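Local coordinates for putative diguanylate cyclase (GGDEF) with PAS/PAC domain (Rhodopseudomonas palustris, PDB 3LIF), which probably makes cyclic di-GMP from GTP as a whole protein, this chain being its extracellular PDC-fold sensor domain, at residues Arg102-Asn107 against Thr111-Gly116; Trp126-Ser131 against Arg177-Trp182; Thr29-Gly34 against Ser151-Thr156. All blocks are in the same frame, centred on the assembly; numbering follows the deposited sequence. Where two conformers were deposited one is given.

Contact 1: Arg102-Asn107 against Thr111-Gly116; sequences RYHRAN and TLLITG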
loop_
_atom_site.group_PDB
_atom_site.type_symbol
_atom_site.label_atom_id
_atom_site.label_comp_id
_atom_site.label_asym_id
_atom_site.label_seq_id
_atom_site.Cartn_x
_atom_site.Cartn_y
_atom_site.Cartn_z
ATOM N N ARG A 102 -10.012 6.062 -15.259
ATOM C CA ARG A 102 -9.453 6.695 -16.434
ATOM C C ARG A 102 -8.134 6.026 -16.865
ATOM O O ARG A 102 -7.900 5.835 -18.039
ATOM C CB ARG A 102 -9.317 8.220 -16.239
ATOM C CG ARG A 102 -10.652 8.912 -16.555
ATOM C CD ARG A 102 -10.731 10.384 -16.318
ATOM N NE ARG A 102 -10.600 10.658 -14.896
ATOM C CZ ARG A 102 -9.452 11.078 -14.340
ATOM N NH1 ARG A 102 -8.377 11.242 -15.113
ATOM N NH2 ARG A 102 -9.363 11.349 -13.031
ATOM N N TYR A 103 -7.272 5.657 -15.929
ATOM C CA TYR A 103 -6.000 5.134 -16.339
ATOM C C TYR A 103 -6.144 3.770 -17.062
ATOM O O TYR A 103 -5.562 3.538 -18.133
ATOM C CB TYR A 103 -5.082 5.057 -15.140
ATOM C CG TYR A 103 -3.805 4.309 -15.424
ATOM C CD1 TYR A 103 -3.776 2.910 -15.338
ATOM C CD2 TYR A 103 -2.626 4.979 -15.793
ATOM C CE1 TYR A 103 -2.615 2.186 -15.617
ATOM C CE2 TYR A 103 -1.453 4.270 -16.071
ATOM C CZ TYR A 103 -1.451 2.861 -15.978
ATOM O OH TYR A 103 -0.303 2.096 -16.223
ATOM N N HIS A 104 -6.955 2.866 -16.528
ATOM C CA HIS A 104 -7.086 1.619 -17.221
ATOM C C HIS A 104 -7.781 1.694 -18.541
ATOM O O HIS A 104 -7.561 0.820 -19.396
ATOM C CB HIS A 104 -7.747 0.589 -16.336
ATOM C CG HIS A 104 -6.879 0.196 -15.189
ATOM N ND1 HIS A 104 -7.305 0.226 -13.873
ATOM C CD2 HIS A 104 -5.567 -0.124 -15.152
ATOM C CE1 HIS A 104 -6.311 -0.115 -13.074
ATOM N NE2 HIS A 104 -5.244 -0.321 -13.825
ATOM N N ARG A 105 -8.673 2.681 -18.718
ATOM C CA ARG A 105 -9.366 2.788 -19.981
ATOM C C ARG A 105 -8.385 3.295 -21.046
ATOM O O ARG A 105 -8.517 3.009 -22.215
ATOM C CB ARG A 105 -10.541 3.735 -19.886
ATOM C CG ARG A 105 -11.303 3.870 -21.202
ATOM C CD ARG A 105 -12.449 4.805 -21.089
ATOM N NE ARG A 105 -12.001 6.112 -20.638
ATOM C CZ ARG A 105 -12.808 7.076 -20.175
ATOM N NH1 ARG A 105 -14.121 6.879 -20.067
ATOM N NH2 ARG A 105 -12.285 8.229 -19.773
ATOM N N ALA A 106 -7.395 4.051 -20.624
ATOM C CA ALA A 106 -6.470 4.592 -21.564
ATOM C C ALA A 106 -5.280 3.675 -21.889
ATOM O O ALA A 106 -4.710 3.828 -22.950
ATOM C CB ALA A 106 -5.978 5.926 -21.070
ATOM N N ASN A 107 -4.869 2.772 -20.989
ATOM C CA ASN A 107 -3.639 1.973 -21.174
ATOM C C ASN A 107 -3.881 0.494 -21.078
ATOM O O ASN A 107 -4.455 0.021 -20.097
ATOM C CB ASN A 107 -2.592 2.296 -20.122
ATOM C CG ASN A 107 -2.410 3.766 -19.916
ATOM O OD1 ASN A 107 -3.220 4.418 -19.254
ATOM N ND2 ASN A 107 -1.330 4.305 -20.446
ATOM N N THR A 111 -0.425 -3.965 -14.904
ATOM C CA THR A 111 0.045 -3.532 -13.606
ATOM C C THR A 111 -1.061 -3.440 -12.560
ATOM O O THR A 111 -2.061 -2.826 -12.822
ATOM C CB THR A 111 0.611 -2.109 -13.746
ATOM O OG1 THR A 111 1.827 -2.143 -14.520
ATOM C CG2 THR A 111 0.868 -1.462 -12.348
ATOM N N LEU A 112 -0.887 -4.015 -11.368
ATOM C CA LEU A 112 -1.728 -3.664 -10.237
ATOM C C LEU A 112 -1.511 -2.155 -10.146
ATOM O O LEU A 112 -0.387 -1.746 -10.154
ATOM C CB LEU A 112 -1.129 -4.255 -9.031
ATOM C CG LEU A 112 -1.981 -5.113 -8.138
ATOM C CD1 LEU A 112 -1.553 -4.924 -6.647
ATOM C CD2 LEU A 112 -3.442 -4.848 -8.318
ATOM N N LEU A 113 -2.527 -1.304 -10.131
ATOM C CA LEU A 113 -2.244 0.137 -10.065
ATOM C C LEU A 113 -2.534 0.514 -8.655
ATOM O O LEU A 113 -3.551 0.028 -8.069
ATOM C CB LEU A 113 -3.177 0.916 -10.946
ATOM C CG LEU A 113 -2.898 2.336 -11.464
ATOM C CD1 LEU A 113 -4.210 3.195 -11.233
ATOM C CD2 LEU A 113 -1.665 3.078 -11.011
ATOM N N ILE A 114 -1.650 1.326 -8.080
ATOM C CA ILE A 114 -1.903 1.776 -6.705
ATOM C C ILE A 114 -2.284 3.219 -6.708
ATOM O O ILE A 114 -1.596 4.025 -7.270
ATOM C CB ILE A 114 -0.695 1.600 -5.773
ATOM C CG1 ILE A 114 -0.238 0.139 -5.777
ATOM C CG2 ILE A 114 -1.024 2.132 -4.338
ATOM C CD1 ILE A 114 1.058 -0.003 -5.203
ATOM N N THR A 115 -3.398 3.544 -6.100
ATOM C CA THR A 115 -3.958 4.871 -6.258
ATOM C C THR A 115 -4.384 5.342 -4.889
ATOM O O THR A 115 -4.921 4.546 -4.100
ATOM C CB THR A 115 -5.216 4.771 -7.098
ATOM O OG1 THR A 115 -4.846 4.390 -8.422
ATOM C CG2 THR A 115 -5.957 6.084 -7.110
ATOM N N GLY A 116 -4.145 6.606 -4.587
ATOM C CA GLY A 116 -4.492 7.133 -3.239
ATOM C C GLY A 116 -3.775 8.423 -2.908
ATOM O O GLY A 116 -2.797 8.757 -3.560
#
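Leu113 is met by both Tyr103 and His104 and loses more surface to this contact than either of them. Its branch point meets one long side of the phenol ring: Leu113 CG lies 4.0 Å from Tyr103 CD1 and, slightly farther, 4.2 Å from Tyr103 CE1. One methyl joins in, with Leu113 CD1 4.1 Å from Tyr103 CD1. The two side chains approach each other obliquely. The imidazole of His104 packs against the CB of the same leucine. No hydrogen bond crosses between the two segments, which bury 171 Å² in all, with the tyrosine-leucine pair as the apolar part.

Torsions explain why two consecutive helix residues converge on one leucine. Tyr103 carries its ring opposite the backbone N (chi1 170°), whereas His104 swings its ring beside the N (chi1 -68°), which brings the end of a side chain whose first bond points neither at nor away from the strand close to Leu113. In the second shell, Asp109 holds the loop between the segments: one carboxylate oxygen accepts the backbone N of Thr111, as in an Asx turn, and the other forms a weak hydrogen bond with Tyr103 OH. The helix ends here, Asn107 N bonding back to Tyr103 O at 3.0 Å.

The contact thus seats the end of helix 99-106 on strand 113-119, an outermost strand of the first five-stranded antiparallel sheet. Leu113 pairs through its backbone with Ser131 of strand 126-135, and Arg133 of that strand donates to His104 O. Leu112 and Ile114 reach instead to Phe32 of the long helix 5-47.

Contact 2: Trp126-Ser131 against Arg177-Trp182; sequences WVFVVS and RLLIQW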
loop_
_atom_site.group_PDB
_atom_site.type_symbol
_atom_site.label_atom_id
_atom_site.label_comp_id
_atom_site.label_asym_id
_atom_site.label_seq_id
_atom_site.Cartn_x
_atom_site.Cartn_y
_atom_site.Cartn_z
ATOM N N TRP A 126 -10.843 7.288 4.093
ATOM C CA TRP A 126 -9.758 7.739 3.207
ATOM C C TRP A 126 -8.757 6.629 3.109
ATOM O O TRP A 126 -8.191 6.233 4.116
ATOM C CB TRP A 126 -9.101 8.985 3.762
ATOM C CG TRP A 126 -9.928 10.201 3.445
ATOM C CD1 TRP A 126 -10.942 10.731 4.215
ATOM C CD2 TRP A 126 -9.871 11.000 2.247
ATOM N NE1 TRP A 126 -11.507 11.810 3.570
ATOM C CE2 TRP A 126 -10.881 12.004 2.366
ATOM C CE3 TRP A 126 -9.091 10.956 1.086
ATOM C CZ2 TRP A 126 -11.120 12.978 1.363
ATOM C CZ3 TRP A 126 -9.327 11.927 0.075
ATOM C CH2 TRP A 126 -10.337 12.926 0.232
ATOM N N VAL A 127 -8.545 6.096 1.912
ATOM C CA VAL A 127 -7.806 4.860 1.782
ATOM C C VAL A 127 -6.954 4.914 0.567
ATOM O O VAL A 127 -7.039 5.837 -0.231
ATOM C CB VAL A 127 -8.755 3.690 1.594
ATOM C CG1 VAL A 127 -9.710 3.590 2.769
ATOM C CG2 VAL A 127 -9.541 3.858 0.322
ATOM N N PHE A 128 -6.086 3.934 0.453
ATOM C CA PHE A 128 -5.439 3.628 -0.808
ATOM C C PHE A 128 -6.077 2.377 -1.412
ATOM O O PHE A 128 -6.686 1.538 -0.718
ATOM C CB PHE A 128 -3.954 3.370 -0.613
ATOM C CG PHE A 128 -3.181 4.596 -0.387
ATOM C CD1 PHE A 128 -3.264 5.247 0.828
ATOM C CD2 PHE A 128 -2.397 5.123 -1.423
ATOM C CE1 PHE A 128 -2.563 6.412 1.035
ATOM C CE2 PHE A 128 -1.671 6.286 -1.255
ATOM C CZ PHE A 128 -1.757 6.951 -0.019
ATOM N N VAL A 129 -5.860 2.223 -2.703
ATOM C CA VAL A 129 -6.626 1.283 -3.439
ATOM C C VAL A 129 -5.743 0.733 -4.523
ATOM O O VAL A 129 -4.783 1.405 -4.962
ATOM C CB VAL A 129 -7.850 2.039 -4.023
ATOM C CG1 VAL A 129 -7.950 1.939 -5.545
ATOM C CG2 VAL A 129 -9.056 1.643 -3.315
ATOM N N VAL A 130 -6.105 -0.448 -5.006
ATOM C CA VAL A 130 -5.268 -1.193 -5.932
ATOM C C VAL A 130 -6.235 -1.656 -7.039
ATOM O O VAL A 130 -7.452 -1.903 -6.747
ATOM C CB VAL A 130 -4.691 -2.384 -5.107
ATOM C CG1 VAL A 130 -5.605 -3.645 -5.141
ATOM C CG2 VAL A 130 -3.265 -2.657 -5.427
ATOM N N SER A 131 -5.778 -1.720 -8.299
ATOM C CA SER A 131 -6.741 -1.965 -9.368
ATOM C C SER A 131 -6.156 -2.573 -10.642
ATOM O O SER A 131 -4.980 -2.373 -10.977
ATOM C CB SER A 131 -7.503 -0.645 -9.711
ATOM O OG SER A 131 -6.710 0.263 -10.485
ATOM N N ARG A 177 3.983 9.738 -1.061
ATOM C CA ARG A 177 2.716 9.651 -0.409
ATOM C C ARG A 177 2.881 8.606 0.668
ATOM O O ARG A 177 3.498 7.531 0.422
ATOM C CB ARG A 177 1.677 9.208 -1.387
ATOM C CG ARG A 177 1.083 10.338 -2.208
ATOM C CD ARG A 177 0.171 9.748 -3.245
ATOM N NE ARG A 177 0.936 9.049 -4.267
ATOM C CZ ARG A 177 0.395 8.227 -5.159
ATOM N NH1 ARG A 177 -0.922 7.943 -5.152
ATOM N NH2 ARG A 177 1.175 7.696 -6.079
ATOM N N LEU A 178 2.353 8.918 1.858
ATOM C CA LEU A 178 2.380 8.010 2.987
ATOM C C LEU A 178 1.152 7.083 2.986
ATOM O O LEU A 178 0.038 7.554 3.047
ATOM C CB LEU A 178 2.452 8.825 4.297
ATOM C CG LEU A 178 2.208 8.002 5.600
ATOM C CD1 LEU A 178 3.329 7.045 5.903
ATOM C CD2 LEU A 178 1.967 8.855 6.791
ATOM N N LEU A 179 1.334 5.773 2.914
ATOM C CA LEU A 179 0.184 4.828 3.007
ATOM C C LEU A 179 -0.122 4.427 4.444
ATOM O O LEU A 179 -1.272 4.331 4.895
ATOM C CB LEU A 179 0.466 3.532 2.258
ATOM C CG LEU A 179 0.217 3.582 0.761
ATOM C CD1 LEU A 179 1.439 4.230 0.103
ATOM C CD2 LEU A 179 -0.088 2.158 0.206
ATOM N N ILE A 180 0.919 4.110 5.176
ATOM C CA ILE A 180 0.657 3.870 6.559
ATOM C C ILE A 180 1.878 4.126 7.383
ATOM O O ILE A 180 3.025 4.001 6.912
ATOM C CB ILE A 180 0.105 2.481 6.839
ATOM C CG1 ILE A 180 -0.198 2.393 8.353
ATOM C CG2 ILE A 180 1.008 1.412 6.343
ATOM C CD1 ILE A 180 -1.317 3.580 8.889
ATOM N N GLN A 181 1.626 4.545 8.607
ATOM C CA GLN A 181 2.710 4.750 9.519
ATOM C C GLN A 181 2.404 4.228 10.940
ATOM O O GLN A 181 1.319 4.410 11.495
ATOM C CB GLN A 181 3.203 6.202 9.382
ATOM C CG GLN A 181 3.289 7.012 10.644
ATOM C CD GLN A 181 4.334 6.497 11.588
ATOM O OE1 GLN A 181 5.333 5.918 11.179
ATOM N NE2 GLN A 181 4.085 6.669 12.849
ATOM N N TRP A 182 3.346 3.466 11.468
ATOM C CA TRP A 182 3.227 2.984 12.819
ATOM C C TRP A 182 4.261 3.714 13.743
ATOM O O TRP A 182 5.451 3.829 13.388
ATOM C CB TRP A 182 3.346 1.446 12.840
ATOM C CG TRP A 182 3.456 0.920 14.235
ATOM C CD1 TRP A 182 4.604 0.512 14.880
ATOM C CD2 TRP A 182 2.404 0.814 15.194
ATOM N NE1 TRP A 182 4.315 0.131 16.165
ATOM C CE2 TRP A 182 2.975 0.309 16.389
ATOM C CE3 TRP A 182 1.027 1.083 15.162
ATOM C CZ2 TRP A 182 2.213 0.070 17.548
ATOM C CZ3 TRP A 182 0.253 0.856 16.345
ATOM C CH2 TRP A 182 0.855 0.350 17.507
#
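A classic beta bulge at the edge of the second five-stranded antiparallel sheet carries this contact: Leu179 and Ile180 both face Leu171 of strand 168-173, and Leu179 has the helical backbone angles expected of the first bulge residue. Its side chain meets Phe128 of the first sheet in a CH-pi contact. With CG beside the backbone N and opposite the carbonyl carbon (chi1 -82°), the leucine comes over the ring: Leu179 CG sits 3.6 Å from the centroid of the Phe128 ring and only 6° off the ring normal, hence almost exactly above its centre. The two methyls extend over the same ring, Leu179 CD1 lying 4.0 Å from Phe128 CE2 and Leu179 CD2 4.0 Å from Phe128 CG.

Two five-stranded sheets with the same strand order, 2-1-5-4-3, make up this chain, as in a double PDC (dCache) sensor. No hydrogen bond joins the segments; the contact bridges the two sheets, with the Phe128 ring set against both the Leu179 side chain and the 178-179 backbone. The far end of the ring comes obliquely to that backbone, with Phe128 CE1 3.5 Å from Leu178 O. The Arg177 guanidinium comes obliquely near the ring, Arg177 NH1 being 4.3 Å from Phe128 CE2. NH1 is hydrogen-bonded to Gly116 O of the first sheet, while NH2 forms a salt bridge with Asp175. Pro117 packs on Phe128 as well.

Contact 3: Thr29-Gly34 against Ser151-Thr156; sequences THTFQG and SEYFST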
loop_
_atom_site.group_PDB
_atom_site.type_symbol
_atom_site.label_atom_id
_atom_site.label_comp_id
_atom_site.label_asym_id
_atom_site.label_seq_id
_atom_site.Cartn_x
_atom_site.Cartn_y
_atom_site.Cartn_z
ATOM N N THR A 29 6.165 -6.607 -0.673
ATOM C CA THR A 29 6.114 -7.317 -1.928
ATOM C C THR A 29 5.139 -8.494 -1.859
ATOM O O THR A 29 4.264 -8.636 -2.696
ATOM C CB THR A 29 7.456 -7.797 -2.421
ATOM O OG1 THR A 29 8.325 -6.673 -2.665
ATOM C CG2 THR A 29 7.230 -8.540 -3.733
ATOM N N HIS A 30 5.255 -9.329 -0.852
ATOM C CA HIS A 30 4.427 -10.531 -0.805
ATOM C C HIS A 30 2.954 -10.136 -0.661
ATOM O O HIS A 30 2.088 -10.761 -1.290
ATOM C CB HIS A 30 4.823 -11.517 0.334
ATOM C CG HIS A 30 6.164 -12.177 0.168
ATOM N ND1 HIS A 30 6.716 -12.467 -1.064
ATOM C CD2 HIS A 30 7.054 -12.622 1.095
ATOM C CE1 HIS A 30 7.896 -13.038 -0.888
ATOM N NE2 HIS A 30 8.122 -13.144 0.411
ATOM N N THR A 31 2.666 -9.114 0.157
ATOM C CA THR A 31 1.266 -8.710 0.373
ATOM C C THR A 31 0.605 -8.168 -0.908
ATOM O O THR A 31 -0.473 -8.602 -1.292
ATOM C CB THR A 31 1.165 -7.645 1.398
ATOM O OG1 THR A 31 1.750 -8.113 2.622
ATOM C CG2 THR A 31 -0.284 -7.283 1.611
ATOM N N PHE A 32 1.261 -7.239 -1.584
ATOM C CA PHE A 32 0.726 -6.802 -2.871
ATOM C C PHE A 32 0.623 -7.928 -3.894
ATOM O O PHE A 32 -0.375 -7.998 -4.620
ATOM C CB PHE A 32 1.442 -5.549 -3.402
ATOM C CG PHE A 32 1.054 -4.319 -2.642
ATOM C CD1 PHE A 32 1.675 -4.003 -1.445
ATOM C CD2 PHE A 32 -0.004 -3.520 -3.071
ATOM C CE1 PHE A 32 1.277 -2.885 -0.706
ATOM C CE2 PHE A 32 -0.365 -2.386 -2.357
ATOM C CZ PHE A 32 0.242 -2.092 -1.165
ATOM N N GLN A 33 1.621 -8.820 -3.929
ATOM C CA GLN A 33 1.626 -9.923 -4.860
ATOM C C GLN A 33 0.368 -10.734 -4.585
ATOM O O GLN A 33 -0.372 -11.112 -5.478
ATOM C CB GLN A 33 2.785 -10.794 -4.519
ATOM C CG GLN A 33 3.211 -11.723 -5.598
ATOM C CD GLN A 33 4.519 -11.183 -6.174
ATOM O OE1 GLN A 33 5.588 -11.767 -5.947
ATOM N NE2 GLN A 33 4.454 -10.028 -6.876
ATOM N N GLY A 34 0.115 -10.978 -3.318
ATOM C CA GLY A 34 -1.050 -11.748 -2.964
ATOM C C GLY A 34 -2.277 -11.158 -3.616
ATOM O O GLY A 34 -3.095 -11.890 -4.158
ATOM N N SER A 151 -5.376 -0.974 5.495
ATOM C CA SER A 151 -4.136 -0.497 6.071
ATOM C C SER A 151 -3.819 -1.133 7.450
ATOM O O SER A 151 -2.643 -1.335 7.786
ATOM C CB SER A 151 -4.073 1.023 6.077
ATOM O OG SER A 151 -5.122 1.531 6.887
ATOM N N GLU A 152 -4.854 -1.493 8.202
ATOM C CA GLU A 152 -4.717 -2.200 9.484
ATOM C C GLU A 152 -3.898 -3.511 9.332
ATOM O O GLU A 152 -3.146 -3.938 10.220
ATOM C CB GLU A 152 -6.095 -2.465 10.075
ATOM C CG GLU A 152 -6.137 -3.147 11.432
ATOM C CD GLU A 152 -7.531 -3.016 12.077
ATOM O OE1 GLU A 152 -8.178 -1.942 11.922
ATOM O OE2 GLU A 152 -8.001 -3.991 12.722
ATOM N N TYR A 153 -3.988 -4.140 8.190
ATOM C CA TYR A 153 -3.184 -5.286 8.041
ATOM C C TYR A 153 -1.719 -4.930 8.234
ATOM O O TYR A 153 -0.968 -5.718 8.830
ATOM C CB TYR A 153 -3.346 -5.830 6.658
ATOM C CG TYR A 153 -2.559 -7.039 6.381
ATOM C CD1 TYR A 153 -2.896 -8.263 6.979
ATOM C CD2 TYR A 153 -1.487 -6.995 5.481
ATOM C CE1 TYR A 153 -2.192 -9.412 6.674
ATOM C CE2 TYR A 153 -0.749 -8.139 5.170
ATOM C CZ TYR A 153 -1.134 -9.330 5.775
ATOM O OH TYR A 153 -0.440 -10.438 5.511
ATOM N N PHE A 154 -1.271 -3.799 7.691
ATOM C CA PHE A 154 0.138 -3.468 7.789
ATOM C C PHE A 154 0.490 -2.960 9.214
ATOM O O PHE A 154 1.515 -3.346 9.803
ATOM C CB PHE A 154 0.532 -2.426 6.755
ATOM C CG PHE A 154 0.659 -2.961 5.371
ATOM C CD1 PHE A 154 1.832 -3.585 4.957
ATOM C CD2 PHE A 154 -0.367 -2.775 4.455
ATOM C CE1 PHE A 154 1.968 -4.066 3.678
ATOM C CE2 PHE A 154 -0.252 -3.258 3.145
ATOM C CZ PHE A 154 0.928 -3.899 2.751
ATOM N N SER A 155 -0.332 -2.089 9.764
ATOM C CA SER A 155 0.045 -1.545 11.040
ATOM C C SER A 155 0.104 -2.654 12.090
ATOM O O SER A 155 0.873 -2.610 13.025
ATOM C CB SER A 155 -0.905 -0.420 11.461
ATOM O OG SER A 155 -2.242 -0.790 11.264
ATOM N N THR A 156 -0.702 -3.681 11.929
ATOM C CA THR A 156 -0.772 -4.742 12.910
ATOM C C THR A 156 0.477 -5.585 12.840
ATOM O O THR A 156 1.014 -5.983 13.835
ATOM C CB THR A 156 -2.012 -5.550 12.583
ATOM O OG1 THR A 156 -3.112 -4.821 13.126
ATOM C CG2 THR A 156 -1.977 -7.018 13.089
#
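Thr31 fits its branched end against two rings of the facing helix, touching Tyr153 and Phe154 together. Its hydroxyl comes to the rim of the phenol ring, Thr31 OG1 lying in the ring plane 3.6 Å from Tyr153 CE2. The methyl stands opposite the backbone N (chi1 of the hydroxyl -58°), which brings it against the ends of both rings: Thr31 CG2 is 3.7 Å from Tyr153 CE2 and 3.8 Å from Phe154 CZ. The hydroxyl's hydrogen bond is made within its own helix, to His27 O, which would tend to hold the rotation of the side chain.

These residues lie where the long N-terminal helix 5-47 passes helix 151-158, the short helix that leads from the first PDC sheet toward the second. The local axes run nearly antiparallel, at 156°, and 12.3 Å apart, a wide spacing bridged largely by aromatic side chains. Phe32 and Phe154 supply one such pair: their planes are inclined by 27°, yet the centroids are 6.0 Å apart and the rings slide past with little overlap, meeting at Phe32 CE1 and Phe154 CZ, 3.6 Å apart. With an alanine at Thr31, the hydroxyl's bond to His27 O would be lost and a gap would probably be left against the Tyr153 and Phe154 rings where the methyl had been. Ile149 of strand 141-149 packs against both phenylalanines, and Tyr153 reaches Pro68 and Gln69.

Contacts 1 and 2, with centres 15 Å apart, share the first sheet: Thr115 N lies 2.8 Å from Val129 O, a probable hydrogen bond between neighbouring strands. They also meet across the domain boundary, where the strand end at Gly116 receives Arg177. Contact 3 is nearer to contact 2 (centres 11 Å apart) than to contact 1 (20 Å). Phe32 joins it to both, Phe32 CE2 lying 4.0 Å from Ile114 CD1 and Phe32 CD2 4.1 Å from Val130 CG2. Ile180 CG2, 3.9 Å from Phe154 CB, ties the second sheet to helix 151-158. Contacts 2 and 3 thus adjoin at the junction of the two domains.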